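Thermophilic dibenzothiophene desulfurization enzyme C (PDB 5XDC) probably catalyses the FMNH2- and oxygen-dependent oxidation of dibenzothiophene to its sulfoxide and sulfone, as a flavin monooxygenase of the DszC family. Local coordinates at residues G200-L205 / T210-V215; R33-A38 / S82-L87; F91-S96 / R383-H388; A48-G53 / S162-R167. All coordinates share one frame; numbering follows the deposited sequence.

Contact 1. Residues G200-L205 / T210-V215; sequences GDWDSL and TDSGSV. With IND (indole), chain J.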
loop_
_atom_site.group_PDB
_atom_site.type_symbol
_atom_site.label_atom_id
_atom_site.label_comp_id
_atom_site.label_asym_id
_atom_site.label_seq_id
_atom_site.Cartn_x
_atom_site.Cartn_y
_atom_site.Cartn_z
ATOM N N GLY B 200 -25.949 25.069 17.405
ATOM C CA GLY B 200 -26.435 23.700 17.304
ATOM C C GLY B 200 -26.549 23.144 15.894
ATOM O O GLY B 200 -27.259 22.159 15.686
ATOM N N ASP B 201 -25.827 23.718 14.935
ATOM C CA ASP B 201 -25.925 23.352 13.516
ATOM C C ASP B 201 -24.824 22.361 13.137
ATOM O O ASP B 201 -23.926 22.655 12.342
ATOM C CB ASP B 201 -25.837 24.611 12.660
ATOM C CG ASP B 201 -24.623 25.471 13.011
ATOM O OD1 ASP B 201 -24.228 25.487 14.195
ATOM O OD2 ASP B 201 -24.048 26.131 12.130
ATOM N N TRP B 202 -24.927 21.162 13.693
ATOM C CA TRP B 202 -23.922 20.122 13.490
ATOM C C TRP B 202 -24.631 18.820 13.157
ATOM O O TRP B 202 -25.324 18.244 14.004
ATOM C CB TRP B 202 -23.043 19.963 14.726
ATOM C CG TRP B 202 -21.943 18.914 14.603
ATOM C CD1 TRP B 202 -21.839 17.745 15.304
ATOM C CD2 TRP B 202 -20.785 18.976 13.762
ATOM N NE1 TRP B 202 -20.700 17.073 14.942
ATOM C CE2 TRP B 202 -20.032 17.810 13.999
ATOM C CE3 TRP B 202 -20.321 19.898 12.823
ATOM C CZ2 TRP B 202 -18.840 17.546 13.329
ATOM C CZ3 TRP B 202 -19.130 19.637 12.165
ATOM C CH2 TRP B 202 -18.406 18.474 12.423
ATOM N N ASP B 203 -24.461 18.363 11.917
ATOM C CA ASP B 203 -25.064 17.117 11.455
ATOM C C ASP B 203 -24.054 16.492 10.495
ATOM O O ASP B 203 -24.061 16.779 9.297
ATOM C CB ASP B 203 -26.412 17.372 10.795
ATOM C CG ASP B 203 -27.111 16.102 10.354
ATOM O OD1 ASP B 203 -26.604 14.993 10.616
ATOM O OD2 ASP B 203 -28.200 16.225 9.754
ATOM N N SER B 204 -23.176 15.658 11.050
ATOM C CA SER B 204 -21.933 15.265 10.399
ATOM C C SER B 204 -21.883 13.763 10.106
ATOM O O SER B 204 -22.653 12.965 10.646
ATOM C CB SER B 204 -20.743 15.656 11.279
ATOM O OG SER B 204 -20.862 15.025 12.537
ATOM N N LEU B 205 -20.960 13.381 9.213
ATOM C CA LEU B 205 -20.740 11.966 8.917
ATOM C C LEU B 205 -20.372 11.196 10.178
ATOM O O LEU B 205 -21.004 10.187 10.515
ATOM C CB LEU B 205 -19.637 11.820 7.873
ATOM C CG LEU B 205 -19.250 10.378 7.516
ATOM C CD1 LEU B 205 -20.416 9.618 6.912
ATOM C CD2 LEU B 205 -18.051 10.380 6.589
ATOM N N THR B 210 -20.056 15.866 18.896
ATOM C CA THR B 210 -19.040 16.818 19.329
ATOM C C THR B 210 -19.524 18.261 19.290
ATOM O O THR B 210 -18.754 19.160 19.642
ATOM C CB THR B 210 -17.769 16.694 18.480
ATOM O OG1 THR B 210 -18.043 17.008 17.107
ATOM C CG2 THR B 210 -17.176 15.280 18.611
ATOM N N ASP B 211 -20.762 18.508 18.867
ATOM C CA ASP B 211 -21.314 19.862 18.751
ATOM C C ASP B 211 -20.311 20.854 18.163
ATOM O O ASP B 211 -20.005 21.907 18.733
ATOM C CB ASP B 211 -21.834 20.328 20.097
ATOM C CG ASP B 211 -23.283 19.955 20.296
ATOM O OD1 ASP B 211 -24.147 20.525 19.583
ATOM O OD2 ASP B 211 -23.532 19.103 21.144
ATOM N N SER B 212 -19.836 20.515 16.963
ATOM C CA SER B 212 -18.816 21.286 16.273
ATOM C C SER B 212 -19.418 22.230 15.243
ATOM O O SER B 212 -18.767 22.578 14.252
ATOM C CB SER B 212 -17.797 20.347 15.632
ATOM O OG SER B 212 -17.086 19.643 16.632
ATOM N N GLY B 213 -20.647 22.656 15.480
ATOM C CA GLY B 213 -21.256 23.697 14.689
ATOM C C GLY B 213 -20.743 25.090 14.997
ATOM O O GLY B 213 -19.619 25.258 15.476
ATOM N N SER B 214 -21.563 26.100 14.727
ATOM C CA SER B 214 -21.116 27.479 14.789
ATOM C C SER B 214 -21.590 28.158 16.074
ATOM O O SER B 214 -22.492 27.688 16.773
ATOM C CB SER B 214 -21.597 28.260 13.563
ATOM O OG SER B 214 -22.999 28.276 13.495
ATOM N N VAL B 215 -20.930 29.267 16.382
ATOM C CA VAL B 215 -21.293 30.146 17.487
ATOM C C VAL B 215 -21.352 31.553 16.927
ATOM O O VAL B 215 -20.421 31.993 16.244
ATOM C CB VAL B 215 -20.283 30.076 18.649
ATOM C CG1 VAL B 215 -20.604 31.143 19.713
ATOM C CG2 VAL B 215 -20.281 28.695 19.268
HETATM N N1 IND J . -15.123 17.053 13.658
HETATM C C2 IND J . -15.352 17.692 14.802
HETATM C C3 IND J . -14.622 18.736 14.689
HETATM C C4 IND J . -13.020 19.869 13.146
HETATM C C5 IND J . -12.423 19.691 11.895
HETATM C C6 IND J . -12.713 18.552 11.116
HETATM C C7 IND J . -13.602 17.592 11.591
HETATM C C8 IND J . -14.200 17.760 12.825
HETATM C C9 IND J . -13.894 18.921 13.616
HETATM O O HOH W 1 -22.946 25.116 17.665
#
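The carboxylate of D201 holds S214 by two bonds: backbone N of S214 gives to OD1 at 2.8 Å, almost straight at 174°, and S214 OG gives to OD2. Both donors arrive on the syn side, out of the carboxylate plane, so each oxygen has its own partner, which probably restricts rotation of the acid. A water bridges G200 N and S214 O. W202 lays its indole against the backbone and CB of S212. With CG anti to the backbone N (chi1 -179°), one ring face is turned to S212, whose CB sits 3.5 Å from the centroid of the six-membered ring and on its normal, a CH-pi contact. S204 CB covers the opposite face, and W202 NE1 bonds to M207 O in the connecting loop. The bound indole lies beyond, its C2 3.2 Å from S212 OG and its N1 3.8 Å from W202 CZ2. An alanine in place of W202 would probably leave S212 CB without its aromatic support, M207 O without this donor and the indole without one wall. The loop joining strands 196-198 and 215-217 is folded back on itself to line the ligand pocket, within the acyl-CoA dehydrogenase-like middle domain.

Contact 2. Residues R33-A38 / S82-L87; sequences RERERA and SADASL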
loop_
_atom_site.group_PDB
_atom_site.type_symbol
_atom_site.label_atom_id
_atom_site.label_comp_id
_atom_site.label_asym_id
_atom_site.label_seq_id
_atom_site.Cartn_x
_atom_site.Cartn_y
_atom_site.Cartn_z
ATOM N N ARG B 33 -23.857 3.454 20.283
ATOM C CA ARG B 33 -24.483 3.154 18.998
ATOM C C ARG B 33 -25.784 3.933 18.831
ATOM O O ARG B 33 -26.009 4.577 17.800
ATOM C CB ARG B 33 -24.713 1.641 18.880
ATOM C CG ARG B 33 -25.318 1.156 17.561
ATOM C CD ARG B 33 -24.933 -0.319 17.282
ATOM N NE ARG B 33 -25.091 -1.174 18.459
ATOM C CZ ARG B 33 -24.496 -2.354 18.644
ATOM N NH1 ARG B 33 -23.671 -2.863 17.733
ATOM N NH2 ARG B 33 -24.726 -3.034 19.762
ATOM N N GLU B 34 -26.643 3.920 19.853
ATOM C CA GLU B 34 -27.902 4.657 19.766
ATOM C C GLU B 34 -27.681 6.165 19.889
ATOM O O GLU B 34 -28.322 6.958 19.184
ATOM C CB GLU B 34 -28.867 4.161 20.850
ATOM N N ARG B 35 -26.773 6.590 20.771
ATOM C CA ARG B 35 -26.567 8.021 20.974
ATOM C C ARG B 35 -26.005 8.703 19.735
ATOM O O ARG B 35 -26.428 9.809 19.381
ATOM C CB ARG B 35 -25.645 8.268 22.163
ATOM C CG ARG B 35 -26.331 8.107 23.504
ATOM C CD ARG B 35 -25.424 8.567 24.631
ATOM N NE ARG B 35 -24.266 7.680 24.801
ATOM C CZ ARG B 35 -23.033 7.925 24.364
ATOM N NH1 ARG B 35 -22.733 9.044 23.734
ATOM N NH2 ARG B 35 -22.069 7.045 24.601
ATOM N N GLU B 36 -25.029 8.094 19.072
ATOM C CA GLU B 36 -24.379 8.838 18.000
ATOM C C GLU B 36 -25.292 8.960 16.783
ATOM O O GLU B 36 -25.170 9.921 16.020
ATOM C CB GLU B 36 -23.035 8.208 17.637
ATOM C CG GLU B 36 -23.121 6.977 16.823
ATOM C CD GLU B 36 -23.030 7.221 15.308
ATOM O OE1 GLU B 36 -22.321 8.149 14.818
ATOM O OE2 GLU B 36 -23.701 6.458 14.603
ATOM N N ARG B 37 -26.236 8.030 16.605
ATOM C CA ARG B 37 -27.228 8.185 15.541
ATOM C C ARG B 37 -27.990 9.492 15.683
ATOM O O ARG B 37 -28.231 10.200 14.693
ATOM C CB ARG B 37 -28.221 7.020 15.557
ATOM C CG ARG B 37 -27.664 5.669 15.129
ATOM C CD ARG B 37 -28.801 4.679 14.801
ATOM N NE ARG B 37 -29.396 4.060 15.990
ATOM C CZ ARG B 37 -29.221 2.792 16.372
ATOM N NH1 ARG B 37 -28.461 1.954 15.673
ATOM N NH2 ARG B 37 -29.821 2.352 17.472
ATOM N N ALA B 38 -28.387 9.827 16.911
ATOM C CA ALA B 38 -29.187 11.013 17.161
ATOM C C ALA B 38 -28.400 12.301 16.995
ATOM O O ALA B 38 -29.000 13.345 16.726
ATOM C CB ALA B 38 -29.772 10.950 18.574
ATOM N N SER B 82 -11.726 5.174 22.245
ATOM C CA SER B 82 -11.943 3.813 21.771
ATOM C C SER B 82 -13.368 3.348 22.018
ATOM O O SER B 82 -13.845 2.461 21.306
ATOM C CB SER B 82 -10.952 2.853 22.442
ATOM O OG SER B 82 -11.311 2.562 23.786
ATOM N N ALA B 83 -14.045 3.925 23.010
ATOM C CA ALA B 83 -15.433 3.616 23.333
ATOM C C ALA B 83 -16.412 4.517 22.601
ATOM O O ALA B 83 -17.450 4.048 22.119
ATOM C CB ALA B 83 -15.665 3.761 24.842
ATOM N N ASP B 84 -16.103 5.809 22.532
ATOM C CA ASP B 84 -17.004 6.802 21.957
ATOM C C ASP B 84 -16.115 7.919 21.433
ATOM O O ASP B 84 -15.533 8.668 22.226
ATOM C CB ASP B 84 -17.999 7.306 23.001
ATOM C CG ASP B 84 -18.986 8.311 22.443
ATOM O OD1 ASP B 84 -18.576 9.168 21.634
ATOM O OD2 ASP B 84 -20.173 8.249 22.845
ATOM N N ALA B 85 -15.976 8.010 20.109
ATOM C CA ALA B 85 -15.028 8.956 19.538
ATOM C C ALA B 85 -15.435 10.397 19.792
ATOM O O ALA B 85 -14.567 11.261 19.907
ATOM C CB ALA B 85 -14.865 8.705 18.034
ATOM N N SER B 86 -16.742 10.685 19.846
ATOM C CA SER B 86 -17.177 12.049 20.129
ATOM C C SER B 86 -16.819 12.446 21.549
ATOM O O SER B 86 -16.346 13.566 21.791
ATOM C CB SER B 86 -18.684 12.176 19.925
ATOM O OG SER B 86 -19.040 12.127 18.545
ATOM N N LEU B 87 -17.051 11.550 22.503
ATOM C CA LEU B 87 -16.694 11.858 23.880
ATOM C C LEU B 87 -15.179 11.934 24.052
ATOM O O LEU B 87 -14.683 12.800 24.773
ATOM C CB LEU B 87 -17.312 10.839 24.828
ATOM C CG LEU B 87 -18.821 11.018 25.038
ATOM C CD1 LEU B 87 -19.442 9.817 25.737
ATOM C CD2 LEU B 87 -19.090 12.291 25.833
#
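R35 reaches D84 through a bend: its CG stands anti to the carbonyl carbon, and a turn at chi3 of -68° swings the guanidinium toward the neighbouring helix junction. D84 places CG anti to its own backbone N, which carries the carboxylate out to meet it. Both terminal nitrogens of R35 then close on a single oxygen, NH1 to D84 OD2 at 2.8 Å and NH2 to the same OD2 at 2.9 Å. This is an end-on salt bridge forked onto one atom. The two flat groups lie nearly coplanar, 12° apart, yet each N-H bends by about 40° from straight to share the oxygen. D84 OD1 has a different task: it accepts from L87 N at 3.0 Å, approached from above the carboxylate plane. One acid therefore binds the arginine and a helix start with separate oxygens, and these two ties would probably limit its rotation. L87 CD1 makes a van der Waals contact with the guanidinium, 3.9 Å from R35 NH1. R35 NE is held by T31 OG1. D84 is the N-cap of helix 85-104, and the salt bridge ties that capped helix start to helix 16-38 in the acyl-CoA dehydrogenase-like N-terminal domain.

Contact 3. Residues F91-S96 / R383-H388; sequences FGYHFS and RTHTLH. With IND (indole), chain J.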
loop_
_atom_site.group_PDB
_atom_site.type_symbol
_atom_site.label_atom_id
_atom_site.label_comp_id
_atom_site.label_asym_id
_atom_site.label_seq_id
_atom_site.Cartn_x
_atom_site.Cartn_y
_atom_site.Cartn_z
ATOM N N PHE B 91 -13.501 15.373 25.333
ATOM C CA PHE B 91 -12.556 15.278 26.440
ATOM C C PHE B 91 -11.168 15.766 26.016
ATOM O O PHE B 91 -10.565 16.623 26.674
ATOM C CB PHE B 91 -12.565 13.822 26.910
ATOM C CG PHE B 91 -11.703 13.524 28.109
ATOM C CD1 PHE B 91 -12.114 13.872 29.385
ATOM C CD2 PHE B 91 -10.520 12.824 27.956
ATOM C CE1 PHE B 91 -11.338 13.571 30.481
ATOM C CE2 PHE B 91 -9.729 12.514 29.064
ATOM C CZ PHE B 91 -10.156 12.874 30.326
ATOM N N GLY B 92 -10.674 15.292 24.869
ATOM C CA GLY B 92 -9.369 15.741 24.391
ATOM C C GLY B 92 -9.311 17.237 24.121
ATOM O O GLY B 92 -8.339 17.910 24.486
ATOM N N TYR B 93 -10.349 17.784 23.465
ATOM C CA TYR B 93 -10.358 19.202 23.136
ATOM C C TYR B 93 -10.396 20.059 24.391
ATOM O O TYR B 93 -9.851 21.164 24.402
ATOM C CB TYR B 93 -11.561 19.544 22.268
ATOM C CG TYR B 93 -11.314 19.515 20.793
ATOM C CD1 TYR B 93 -11.278 18.311 20.096
ATOM C CD2 TYR B 93 -11.157 20.689 20.083
ATOM C CE1 TYR B 93 -11.071 18.278 18.726
ATOM C CE2 TYR B 93 -10.953 20.673 18.697
ATOM C CZ TYR B 93 -10.909 19.459 18.025
ATOM O OH TYR B 93 -10.706 19.400 16.651
ATOM N N HIS B 94 -11.059 19.576 25.437
ATOM C CA HIS B 94 -11.011 20.262 26.722
ATOM C C HIS B 94 -9.566 20.506 27.149
ATOM O O HIS B 94 -9.218 21.609 27.573
ATOM C CB HIS B 94 -11.766 19.446 27.759
ATOM C CG HIS B 94 -11.482 19.839 29.175
ATOM N ND1 HIS B 94 -12.206 20.805 29.843
ATOM C CD2 HIS B 94 -10.567 19.373 30.056
ATOM C CE1 HIS B 94 -11.734 20.930 31.073
ATOM N NE2 HIS B 94 -10.736 20.076 31.226
ATOM N N PHE B 95 -8.703 19.499 27.002
ATOM C CA PHE B 95 -7.305 19.691 27.380
ATOM C C PHE B 95 -6.534 20.550 26.384
ATOM O O PHE B 95 -5.585 21.237 26.778
ATOM C CB PHE B 95 -6.631 18.333 27.592
ATOM C CG PHE B 95 -7.175 17.608 28.782
ATOM C CD1 PHE B 95 -6.879 18.039 30.065
ATOM C CD2 PHE B 95 -8.068 16.574 28.628
ATOM C CE1 PHE B 95 -7.418 17.395 31.155
ATOM C CE2 PHE B 95 -8.614 15.936 29.709
ATOM C CZ PHE B 95 -8.288 16.352 30.991
ATOM N N SER B 96 -6.904 20.549 25.098
ATOM C CA SER B 96 -6.329 21.527 24.183
ATOM C C SER B 96 -6.677 22.941 24.621
ATOM O O SER B 96 -5.812 23.822 24.660
ATOM C CB SER B 96 -6.814 21.282 22.751
ATOM O OG SER B 96 -6.417 22.335 21.895
ATOM N N ARG B 383 -12.710 8.979 9.621
ATOM C CA ARG B 383 -12.659 9.648 8.322
ATOM C C ARG B 383 -13.005 11.126 8.457
ATOM O O ARG B 383 -12.443 11.973 7.749
ATOM C CB ARG B 383 -13.610 8.961 7.330
ATOM C CG ARG B 383 -13.681 9.580 5.933
ATOM C CD ARG B 383 -12.396 9.420 5.149
ATOM N NE ARG B 383 -11.321 10.246 5.690
ATOM C CZ ARG B 383 -10.074 10.244 5.245
ATOM N NH1 ARG B 383 -9.731 9.503 4.203
ATOM N NH2 ARG B 383 -9.150 10.993 5.847
ATOM N N THR B 384 -13.929 11.457 9.365
ATOM C CA THR B 384 -14.293 12.852 9.602
ATOM C C THR B 384 -13.140 13.629 10.231
ATOM O O THR B 384 -12.686 14.641 9.687
ATOM C CB THR B 384 -15.547 12.914 10.487
ATOM O OG1 THR B 384 -16.657 12.296 9.816
ATOM C CG2 THR B 384 -15.945 14.351 10.809
ATOM N N HIS B 385 -12.651 13.188 11.391
ATOM C CA HIS B 385 -11.738 14.071 12.096
ATOM C C HIS B 385 -10.337 14.098 11.496
ATOM O O HIS B 385 -9.646 15.114 11.633
ATOM C CB HIS B 385 -11.634 13.727 13.573
ATOM C CG HIS B 385 -11.022 14.846 14.340
ATOM N ND1 HIS B 385 -9.678 14.879 14.633
ATOM C CD2 HIS B 385 -11.526 16.044 14.730
ATOM C CE1 HIS B 385 -9.394 16.018 15.242
ATOM N NE2 HIS B 385 -10.495 16.746 15.311
ATOM N N THR B 386 -9.885 13.022 10.838
ATOM C CA THR B 386 -8.556 13.042 10.237
ATOM C C THR B 386 -8.407 14.150 9.197
ATOM O O THR B 386 -7.278 14.477 8.810
ATOM C CB THR B 386 -8.216 11.691 9.571
ATOM O OG1 THR B 386 -9.274 11.298 8.685
ATOM C CG2 THR B 386 -7.950 10.596 10.588
ATOM N N LEU B 387 -9.522 14.727 8.726
ATOM C CA LEU B 387 -9.520 15.824 7.773
ATOM C C LEU B 387 -9.335 17.183 8.431
ATOM O O LEU B 387 -9.289 18.195 7.720
ATOM C CB LEU B 387 -10.830 15.825 6.986
ATOM C CG LEU B 387 -11.127 14.517 6.251
ATOM C CD1 LEU B 387 -12.543 14.517 5.709
ATOM C CD2 LEU B 387 -10.136 14.301 5.123
ATOM N N HIS B 388 -9.228 17.226 9.763
ATOM C CA HIS B 388 -9.072 18.494 10.472
ATOM C C HIS B 388 -8.046 19.390 9.792
ATOM O O HIS B 388 -8.285 20.587 9.572
ATOM C CB HIS B 388 -8.677 18.210 11.924
ATOM C CG HIS B 388 -8.383 19.436 12.723
ATOM N ND1 HIS B 388 -7.152 20.056 12.705
ATOM C CD2 HIS B 388 -9.158 20.147 13.574
ATOM C CE1 HIS B 388 -7.184 21.104 13.513
ATOM N NE2 HIS B 388 -8.386 21.175 14.058
HETATM N N1 IND J . -15.123 17.053 13.658
HETATM C C2 IND J . -15.352 17.692 14.802
HETATM C C3 IND J . -14.622 18.736 14.689
HETATM C C4 IND J . -13.020 19.869 13.146
HETATM C C5 IND J . -12.423 19.691 11.895
HETATM C C6 IND J . -12.713 18.552 11.116
HETATM C C7 IND J . -13.602 17.592 11.591
HETATM C C8 IND J . -14.200 17.760 12.825
HETATM C C9 IND J . -13.894 18.921 13.616
#
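Y93 and H385 face each other from two backbones whose CA atoms lie 12.3 Å apart. Residues 91-96 are helical throughout, whereas 383-388 leave a helix and fold into a type I beta turn from H385 to H388, so long side chains span the gap. They come from opposite directions and meet where H385 NE2 donates to Y93 OH at 3.0 Å. The hydroxyl lies in the imidazole plane, only 3° out, while the ring planes stand at 87°, rim to rim. H385 gets there with CG anti to its backbone N (chi1 -164°). Its ND1 is bonded to Y259 OH, and Y93 OH also meets E130 OE2, pinning both rings at their polar ends. H388 CD2 comes within 3.5 Å of Y93 OH. The bound indole lies beside the turn, C8 3.7 Å from H385 CD2 and C6 equally far from H388 CA. A leucine in place of H385 would probably leave Y93 OH without its imidazole donor and Y259 OH without this imidazole partner. Y93, which binds FMN in another crystal structure of this enzyme, thus links helix 85-104 to the end of helix 376-385, with helix 247-276 contributing Y259 and F255 behind the histidines.

Contact 4. Residues A48-G53 / S162-R167; sequences AIRRSG and SADADR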
loop_
_atom_site.group_PDB
_atom_site.type_symbol
_atom_site.label_atom_id
_atom_site.label_comp_id
_atom_site.label_asym_id
_atom_site.label_seq_id
_atom_site.Cartn_x
_atom_site.Cartn_y
_atom_site.Cartn_z
ATOM N N ALA B 48 -21.183 12.881 33.502
ATOM C CA ALA B 48 -20.396 11.806 34.098
ATOM C C ALA B 48 -18.911 12.150 34.092
ATOM O O ALA B 48 -18.193 11.860 35.056
ATOM C CB ALA B 48 -20.642 10.489 33.366
ATOM N N ILE B 49 -18.425 12.764 33.012
ATOM C CA ILE B 49 -17.033 13.198 32.983
ATOM C C ILE B 49 -16.795 14.274 34.038
ATOM O O ILE B 49 -15.754 14.289 34.713
ATOM C CB ILE B 49 -16.657 13.674 31.563
ATOM C CG1 ILE B 49 -16.658 12.475 30.610
ATOM C CG2 ILE B 49 -15.307 14.382 31.576
ATOM C CD1 ILE B 49 -16.451 12.851 29.151
ATOM N N ARG B 50 -17.757 15.188 34.201
ATOM C CA ARG B 50 -17.644 16.218 35.225
ATOM C C ARG B 50 -17.504 15.600 36.614
ATOM O O ARG B 50 -16.628 15.996 37.390
ATOM C CB ARG B 50 -18.861 17.141 35.177
ATOM C CG ARG B 50 -18.849 18.176 34.069
ATOM C CD ARG B 50 -19.995 19.183 34.261
ATOM N NE ARG B 50 -19.945 20.263 33.277
ATOM C CZ ARG B 50 -20.575 20.265 32.092
ATOM N NH1 ARG B 50 -21.319 19.235 31.714
ATOM N NH2 ARG B 50 -20.445 21.296 31.273
ATOM N N ARG B 51 -18.355 14.620 36.934
ATOM C CA ARG B 51 -18.333 13.993 38.259
ATOM C C ARG B 51 -17.056 13.198 38.501
ATOM O O ARG B 51 -16.670 13.003 39.657
ATOM C CB ARG B 51 -19.546 13.075 38.436
ATOM C CG ARG B 51 -20.883 13.792 38.473
ATOM C CD ARG B 51 -22.015 12.861 38.887
ATOM N NE ARG B 51 -22.169 11.693 38.021
ATOM C CZ ARG B 51 -22.924 11.656 36.925
ATOM N NH1 ARG B 51 -23.586 12.731 36.522
ATOM N NH2 ARG B 51 -23.009 10.534 36.223
ATOM N N SER B 52 -16.380 12.767 37.434
ATOM C CA SER B 52 -15.223 11.889 37.556
ATOM C C SER B 52 -13.995 12.609 38.085
ATOM O O SER B 52 -13.078 11.952 38.596
ATOM C CB SER B 52 -14.900 11.282 36.195
ATOM O OG SER B 52 -14.197 12.218 35.404
ATOM N N GLY B 53 -13.945 13.939 37.968
ATOM C CA GLY B 53 -12.764 14.698 38.318
ATOM C C GLY B 53 -11.695 14.779 37.243
ATOM O O GLY B 53 -10.796 15.619 37.352
ATOM N N SER B 162 -18.848 23.290 21.796
ATOM C CA SER B 162 -19.377 24.594 22.161
ATOM C C SER B 162 -20.705 24.519 22.903
ATOM O O SER B 162 -21.129 25.526 23.470
ATOM C CB SER B 162 -19.535 25.474 20.909
ATOM O OG SER B 162 -20.321 24.846 19.920
ATOM N N ALA B 163 -21.362 23.367 22.929
ATOM C CA ALA B 163 -22.611 23.215 23.659
ATOM C C ALA B 163 -22.319 22.699 25.056
ATOM O O ALA B 163 -21.399 21.901 25.251
ATOM C CB ALA B 163 -23.551 22.240 22.946
ATOM N N ASP B 164 -23.105 23.154 26.031
ATOM C CA ASP B 164 -22.942 22.701 27.416
ATOM C C ASP B 164 -21.533 22.997 27.942
ATOM O O ASP B 164 -21.018 22.290 28.805
ATOM C CB ASP B 164 -23.259 21.208 27.530
ATOM C CG ASP B 164 -23.206 20.685 28.965
ATOM O OD1 ASP B 164 -23.836 21.304 29.858
ATOM O OD2 ASP B 164 -22.544 19.643 29.197
ATOM N N ALA B 165 -20.904 24.052 27.440
ATOM C CA ALA B 165 -19.556 24.433 27.852
ATOM C C ALA B 165 -19.623 25.449 28.983
ATOM O O ALA B 165 -20.315 26.467 28.867
ATOM C CB ALA B 165 -18.784 25.035 26.678
ATOM N N ASP B 166 -18.890 25.186 30.068
ATOM C CA ASP B 166 -18.865 26.148 31.165
ATOM C C ASP B 166 -18.128 27.423 30.792
ATOM O O ASP B 166 -18.487 28.507 31.271
ATOM C CB ASP B 166 -18.245 25.498 32.398
ATOM C CG ASP B 166 -19.037 24.309 32.854
ATOM O OD1 ASP B 166 -20.026 24.512 33.574
ATOM O OD2 ASP B 166 -18.719 23.170 32.468
ATOM N N ARG B 167 -17.087 27.317 29.967
ATOM C CA ARG B 167 -16.363 28.444 29.417
ATOM C C ARG B 167 -16.025 28.106 27.972
ATOM O O ARG B 167 -15.828 26.934 27.627
ATOM C CB ARG B 167 -15.061 28.756 30.178
ATOM C CG ARG B 167 -15.227 29.304 31.602
ATOM C CD ARG B 167 -15.834 30.687 31.558
ATOM N NE ARG B 167 -15.869 31.364 32.858
ATOM C CZ ARG B 167 -16.831 31.221 33.765
ATOM N NH1 ARG B 167 -17.853 30.415 33.555
ATOM N NH2 ARG B 167 -16.783 31.917 34.899
#
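R50 runs out from its helix toward D164 and D166, with CB directed at the loop and the chain extended from CG to NE. NE is the first atom to bond, giving to D166 OD2 at 3.3 Å on the syn lone pair. Beyond CZ, NH2 reaches that same OD2 at 2.8 Å, fairly straight and from above the carboxylate plane; the guanidinium so grips D166 side-on, with two nitrogens on one oxygen. NH2 also gives to the backbone carbonyl, D164 O, at 2.7 Å. NH1 turns to the side chain of that residue and bonds D164 OD2 at 2.8 Å, nearly straight at 168°. All these acceptors lie close to the guanidinium plane, whereas the two carboxylates are turned steeply against it, 71° for D164 and 80° for D166. The result is a salt-bridge network with the guanidinium gripped round its edge, which probably fixes its rotation. Further partners extend it: D164 also pairs with R46 and K43, D47 reaches R50 NH1, and the backbone N of F123 gives to D166 OD2. At the surface, the network fastens helix 43-52 to the loop between strands 155-156 and 167-174, joining the helical N-terminal part to the sheet region.

How the contacts relate
The four contacts cluster within about 13 to 17 Å of one another, centre to centre. Along the chain, contact 2 closes before contacts 3 and 1 open, contact 1 is nested inside the long loop closed by contact 3, and contact 4 crosses both 2 and 3. Helix 85-104 carries parts of contacts 2 and 3. T210 packs on S86, L205 on T384, and D211 O probably accepts a hydrogen bond from S162 OG, while I49 packs on F91 and L87. Contact 2 joins helices within the N-terminal domain, and contact 4 ties helix 43-52 to a middle-domain loop at the surface. Contacts 1 and 3 touch the second subunit and bring segments of all three domains to the indole site.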